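PDB 1BKP: thymidylate synthase 1 from Bacillus subtilis, which catalyses the reductive methylation of dUMP to dTMP, with methylenetetrahydrofolate as methyl donor and reductant, supplying a precursor for DNA synthesis. Local coordinates for residues 77-81 / 82-86; 103-106 / 107-111. All coordinates share one frame; numbering follows the deposited sequence.

Contact 1: 77-81 / 82-86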
loop_
_atom_site.group_PDB
_atom_site.type_symbol
_atom_site.label_atom_id
_atom_site.label_comp_id
_atom_site.label_asym_id
_atom_site.label_seq_id
_atom_site.Cartn_x
_atom_site.Cartn_y
_atom_site.Cartn_z
ATOM N N LEU A 77 3.853 22.402 7.061
ATOM C CA LEU A 77 3.580 23.600 6.279
ATOM C C LEU A 77 2.672 23.193 5.118
ATOM O O LEU A 77 1.972 24.042 4.509
ATOM C CB LEU A 77 4.897 24.184 5.706
ATOM C CG LEU A 77 6.088 24.372 6.700
ATOM C CD1 LEU A 77 7.236 25.234 6.002
ATOM C CD2 LEU A 77 5.707 24.933 7.960
ATOM N N LYS A 78 2.729 21.930 4.701
ATOM C CA LYS A 78 1.906 21.453 3.566
ATOM C C LYS A 78 2.160 22.340 2.396
ATOM O O LYS A 78 1.217 22.823 1.709
ATOM C CB LYS A 78 0.403 21.454 3.943
ATOM C CG LYS A 78 0.096 20.380 4.955
ATOM C CD LYS A 78 -1.339 20.406 5.641
ATOM C CE LYS A 78 -1.504 21.470 6.667
ATOM N NZ LYS A 78 -2.745 21.324 7.563
ATOM N N SER A 79 3.425 22.499 2.044
ATOM C CA SER A 79 3.733 23.469 0.990
ATOM C C SER A 79 4.330 22.807 -0.231
ATOM O O SER A 79 5.034 21.820 -0.069
ATOM C CB SER A 79 4.785 24.492 1.555
ATOM O OG SER A 79 5.667 24.991 0.539
ATOM N N ASN A 80 4.091 23.340 -1.427
ATOM C CA ASN A 80 4.702 22.746 -2.587
ATOM C C ASN A 80 5.744 23.768 -3.109
ATOM O O ASN A 80 6.201 23.643 -4.207
ATOM C CB ASN A 80 3.656 22.480 -3.696
ATOM C CG ASN A 80 3.011 23.718 -4.197
ATOM O OD1 ASN A 80 3.091 24.768 -3.588
ATOM N ND2 ASN A 80 2.277 23.579 -5.231
ATOM N N ASP A 81 6.118 24.745 -2.278
ATOM C CA ASP A 81 7.042 25.805 -2.734
ATOM C C ASP A 81 8.458 25.505 -2.303
ATOM O O ASP A 81 8.764 25.553 -1.133
ATOM C CB ASP A 81 6.608 27.145 -2.177
ATOM C CG ASP A 81 7.565 28.298 -2.529
ATOM O OD1 ASP A 81 8.445 28.172 -3.363
ATOM O OD2 ASP A 81 7.433 29.357 -1.929
ATOM N N VAL A 82 9.329 25.317 -3.282
ATOM C CA VAL A 82 10.705 24.974 -2.976
ATOM C C VAL A 82 11.422 26.123 -2.210
ATOM O O VAL A 82 12.262 25.875 -1.327
ATOM C CB VAL A 82 11.427 24.458 -4.198
ATOM C CG1 VAL A 82 12.897 24.145 -3.829
ATOM C CG2 VAL A 82 10.766 23.126 -4.682
ATOM N N ASN A 83 10.935 27.345 -2.416
ATOM C CA ASN A 83 11.504 28.495 -1.697
ATOM C C ASN A 83 11.303 28.329 -0.224
ATOM O O ASN A 83 12.202 28.631 0.532
ATOM C CB ASN A 83 10.923 29.816 -2.216
ATOM C CG ASN A 83 11.145 29.979 -3.721
ATOM O OD1 ASN A 83 12.283 30.113 -4.189
ATOM N ND2 ASN A 83 10.062 29.917 -4.490
ATOM N N ASP A 84 10.201 27.727 0.217
ATOM C CA ASP A 84 10.014 27.521 1.639
ATOM C C ASP A 84 11.075 26.559 2.144
ATOM O O ASP A 84 11.521 26.641 3.256
ATOM C CB ASP A 84 8.657 26.870 1.972
ATOM C CG ASP A 84 7.519 27.776 1.819
ATOM O OD1 ASP A 84 7.720 28.984 2.030
ATOM O OD2 ASP A 84 6.424 27.282 1.510
ATOM N N LEU A 85 11.418 25.584 1.343
ATOM C CA LEU A 85 12.406 24.621 1.784
ATOM C C LEU A 85 13.801 25.269 1.762
ATOM O O LEU A 85 14.642 25.029 2.670
ATOM C CB LEU A 85 12.293 23.400 0.851
ATOM C CG LEU A 85 12.922 22.079 1.277
ATOM C CD1 LEU A 85 12.499 21.575 2.672
ATOM C CD2 LEU A 85 12.534 21.110 0.188
ATOM N N ASN A 86 14.036 26.179 0.818
ATOM C CA ASN A 86 15.346 26.836 0.769
ATOM C C ASN A 86 15.593 27.667 2.009
ATOM O O ASN A 86 16.745 27.699 2.489
ATOM C CB ASN A 86 15.504 27.713 -0.481
ATOM C CG ASN A 86 15.649 26.931 -1.754
ATOM O OD1 ASN A 86 15.306 27.438 -2.811
ATOM N ND2 ASN A 86 16.096 25.673 -1.672
#
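Asp81 turns its CG anti to the backbone N (chi1 176°), which brings the carboxylate to the N-H groups of Asn83, while Asp84 holds its CG beside its own N (chi1 -73°), which leaves OD2 of Asp84 beside Ser79 OG. Two N-H groups of Asn83 then converge on Asp81 OD1. Asn83 N lies 2.8 Å from Asp81 OD1, approaching from above the carboxylate plane, and Asn83 ND2 adds a weak, bent bond, the amide standing 71° from that carboxylate. The other end of the Asn83 amide, OD1, is taken by Lys97.

Ser79 works on both sides of its hydroxyl. Ser79 OG accepts from Asp81 N at 2.9 Å. In turn, Ser79 OG donates at 2.6 Å to Asp84 OD2, on the anti lone pair of that oxygen. Asp81 OD2 and Asp84 OD1 are 4.0 Å apart; any repulsion between them is probably eased by the partial positive charge of the helix N-terminus. Asp81 O, which accepts from Asp84 N, also receives Trp73 NE1 from helix 64-75. Here an ST turn at Ser79 runs directly into a helix N-cap at Asp81.

Contact 2: 103-106 / 107-111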
loop_
_atom_site.group_PDB
_atom_site.type_symbol
_atom_site.label_atom_id
_atom_site.label_comp_id
_atom_site.label_asym_id
_atom_site.label_seq_id
_atom_site.Cartn_x
_atom_site.Cartn_y
_atom_site.Cartn_z
ATOM N N ILE A 103 6.593 22.508 -6.942
ATOM C CA ILE A 103 6.755 21.158 -7.509
ATOM C C ILE A 103 5.415 20.733 -8.080
ATOM O O ILE A 103 5.178 19.595 -8.277
ATOM C CB ILE A 103 7.370 20.081 -6.494
ATOM C CG1 ILE A 103 6.617 20.124 -5.158
ATOM C CG2 ILE A 103 8.852 20.379 -6.355
ATOM C CD1 ILE A 103 6.808 18.910 -4.227
ATOM N N GLY A 104 4.549 21.700 -8.418
ATOM C CA GLY A 104 3.255 21.350 -8.961
ATOM C C GLY A 104 2.321 20.896 -7.842
ATOM O O GLY A 104 2.523 21.170 -6.692
ATOM N N HIS A 105 1.376 20.062 -8.183
ATOM C CA HIS A 105 0.365 19.656 -7.213
ATOM C C HIS A 105 0.734 18.366 -6.501
ATOM O O HIS A 105 -0.038 17.470 -6.499
ATOM C CB HIS A 105 -0.952 19.506 -7.993
ATOM C CG HIS A 105 -1.553 20.810 -8.390
ATOM N ND1 HIS A 105 -2.863 20.925 -8.797
ATOM C CD2 HIS A 105 -1.043 22.069 -8.396
ATOM C CE1 HIS A 105 -3.142 22.199 -9.049
ATOM N NE2 HIS A 105 -2.052 22.916 -8.807
ATOM N N ALA A 106 1.982 18.254 -6.059
ATOM C CA ALA A 106 2.518 17.076 -5.395
ATOM C C ALA A 106 2.802 17.319 -3.942
ATOM O O ALA A 106 2.875 18.477 -3.419
ATOM C CB ALA A 106 3.762 16.728 -6.066
ATOM N N TYR A 107 3.026 16.223 -3.259
ATOM C CA TYR A 107 3.378 16.210 -1.881
ATOM C C TYR A 107 2.577 17.100 -0.975
ATOM O O TYR A 107 1.405 16.825 -0.721
ATOM C CB TYR A 107 4.911 16.434 -1.729
ATOM C CG TYR A 107 5.791 15.273 -2.136
ATOM C CD1 TYR A 107 6.106 14.256 -1.216
ATOM C CD2 TYR A 107 6.363 15.193 -3.410
ATOM C CE1 TYR A 107 6.978 13.193 -1.542
ATOM C CE2 TYR A 107 7.242 14.121 -3.721
ATOM C CZ TYR A 107 7.535 13.146 -2.786
ATOM O OH TYR A 107 8.400 12.099 -3.078
ATOM N N GLY A 108 3.242 18.100 -0.387
ATOM C CA GLY A 108 2.548 19.012 0.482
ATOM C C GLY A 108 1.268 19.586 -0.067
ATOM O O GLY A 108 0.354 19.776 0.669
ATOM N N PHE A 109 1.192 19.827 -1.367
ATOM C CA PHE A 109 -0.014 20.367 -2.001
ATOM C C PHE A 109 -1.199 19.402 -1.767
ATOM O O PHE A 109 -2.300 19.837 -1.389
ATOM C CB PHE A 109 0.208 20.518 -3.496
ATOM C CG PHE A 109 -0.980 21.113 -4.201
ATOM C CD1 PHE A 109 -1.138 22.514 -4.248
ATOM C CD2 PHE A 109 -1.971 20.294 -4.730
ATOM C CE1 PHE A 109 -2.313 23.055 -4.831
ATOM C CE2 PHE A 109 -3.136 20.826 -5.283
ATOM C CZ PHE A 109 -3.313 22.209 -5.336
ATOM N N GLN A 110 -0.969 18.085 -1.857
ATOM C CA GLN A 110 -2.049 17.144 -1.672
ATOM C C GLN A 110 -2.519 17.136 -0.214
ATOM O O GLN A 110 -3.694 16.928 0.061
ATOM C CB GLN A 110 -1.603 15.747 -2.103
ATOM C CG GLN A 110 -1.497 15.632 -3.700
ATOM C CD GLN A 110 -2.810 15.995 -4.375
ATOM O OE1 GLN A 110 -3.890 15.648 -3.851
ATOM N NE2 GLN A 110 -2.766 16.671 -5.506
ATOM N N LEU A 111 -1.571 17.232 0.711
ATOM C CA LEU A 111 -1.882 17.220 2.167
ATOM C C LEU A 111 -2.616 18.486 2.677
ATOM O O LEU A 111 -3.208 18.483 3.800
ATOM C CB LEU A 111 -0.616 16.981 3.015
ATOM C CG LEU A 111 -0.095 15.515 2.857
ATOM C CD1 LEU A 111 1.115 15.256 3.694
ATOM C CD2 LEU A 111 -1.160 14.417 3.140
#
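Phe109 lays its ring along that of His105, and tracing it outward from the backbone follows a side chain from the start of a short, weakly bonded helix back onto the loop before it. Phe109 CB rests 3.4 Å from Ala106 O. With CG anti to the backbone N (chi1 -178°), the ring is carried back beside His105, where CG lies next to the CA of that residue. Further out, Phe109 CD2 meets His105 CB at 3.5 Å, and Phe109 CE2 faces His105 CG at the same 3.5 Å. At the tip, Phe109 CZ sits over the centre of the imidazole, 3.7 Å from His105 CE1, while CE1 of the phenyl ring looks toward CD2 and NE2 of the histidine. The outcome is a face-to-face stack with ring centroids 3.9 Å apart and planes only 13° from parallel. An alanine in place of Phe109 would probably leave one face of the His105 imidazole without its partner and give that ring more freedom to turn.

Backbone acceptors reinforce the junction. Ala106 O receives Phe109 N at 3.0 Å. Gln110, its chain bent at chi2, sends NE2 almost straight (174°) to His105 O, also at 3.0 Å. Glu151 ties the two polar ends together, accepting from Gln110 NE2 and hydrogen-bonding His105 ND1.

The Tyr107 ring leads away from this stack: its CD2 touches Ile103 CD1 at 3.8 Å, its ring packs edge-to-face with Trp93, and its OH makes a weak hydrogen bond to the backbone N of the catalytic Cys160. The corner is wedged against helix 64-75, where Ile103 packs on Trp73 and both Tyr107 and Leu111 on Ile74; Leu111 also reaches helix 125-135 and Leu146, just beyond strand 143-145.

In the fold
Contacts 1 and 2 come in series along the chain, each at the approach to a short helix, 82-86 and then 108-112, and their centres lie about 10 Å apart on the same side of the chain's centre. Both pack on helix 64-75, with Trp73 touched from each. Asn80 joins them directly: its ND2 probably donates to Gly104 O (2.8 Å), and its O probably accepts from Ile103 N (3.0 Å). Lys78 adds packing against Leu111 O. The loop leaving helix 64-75 is thus joined by hydrogen bonds to the corner that holds Tyr107 close to the catalytic Cys160, whereas in contact 1 the Leu85 side chain is about 12 Å from that of Asn191, which probably binds dUMP.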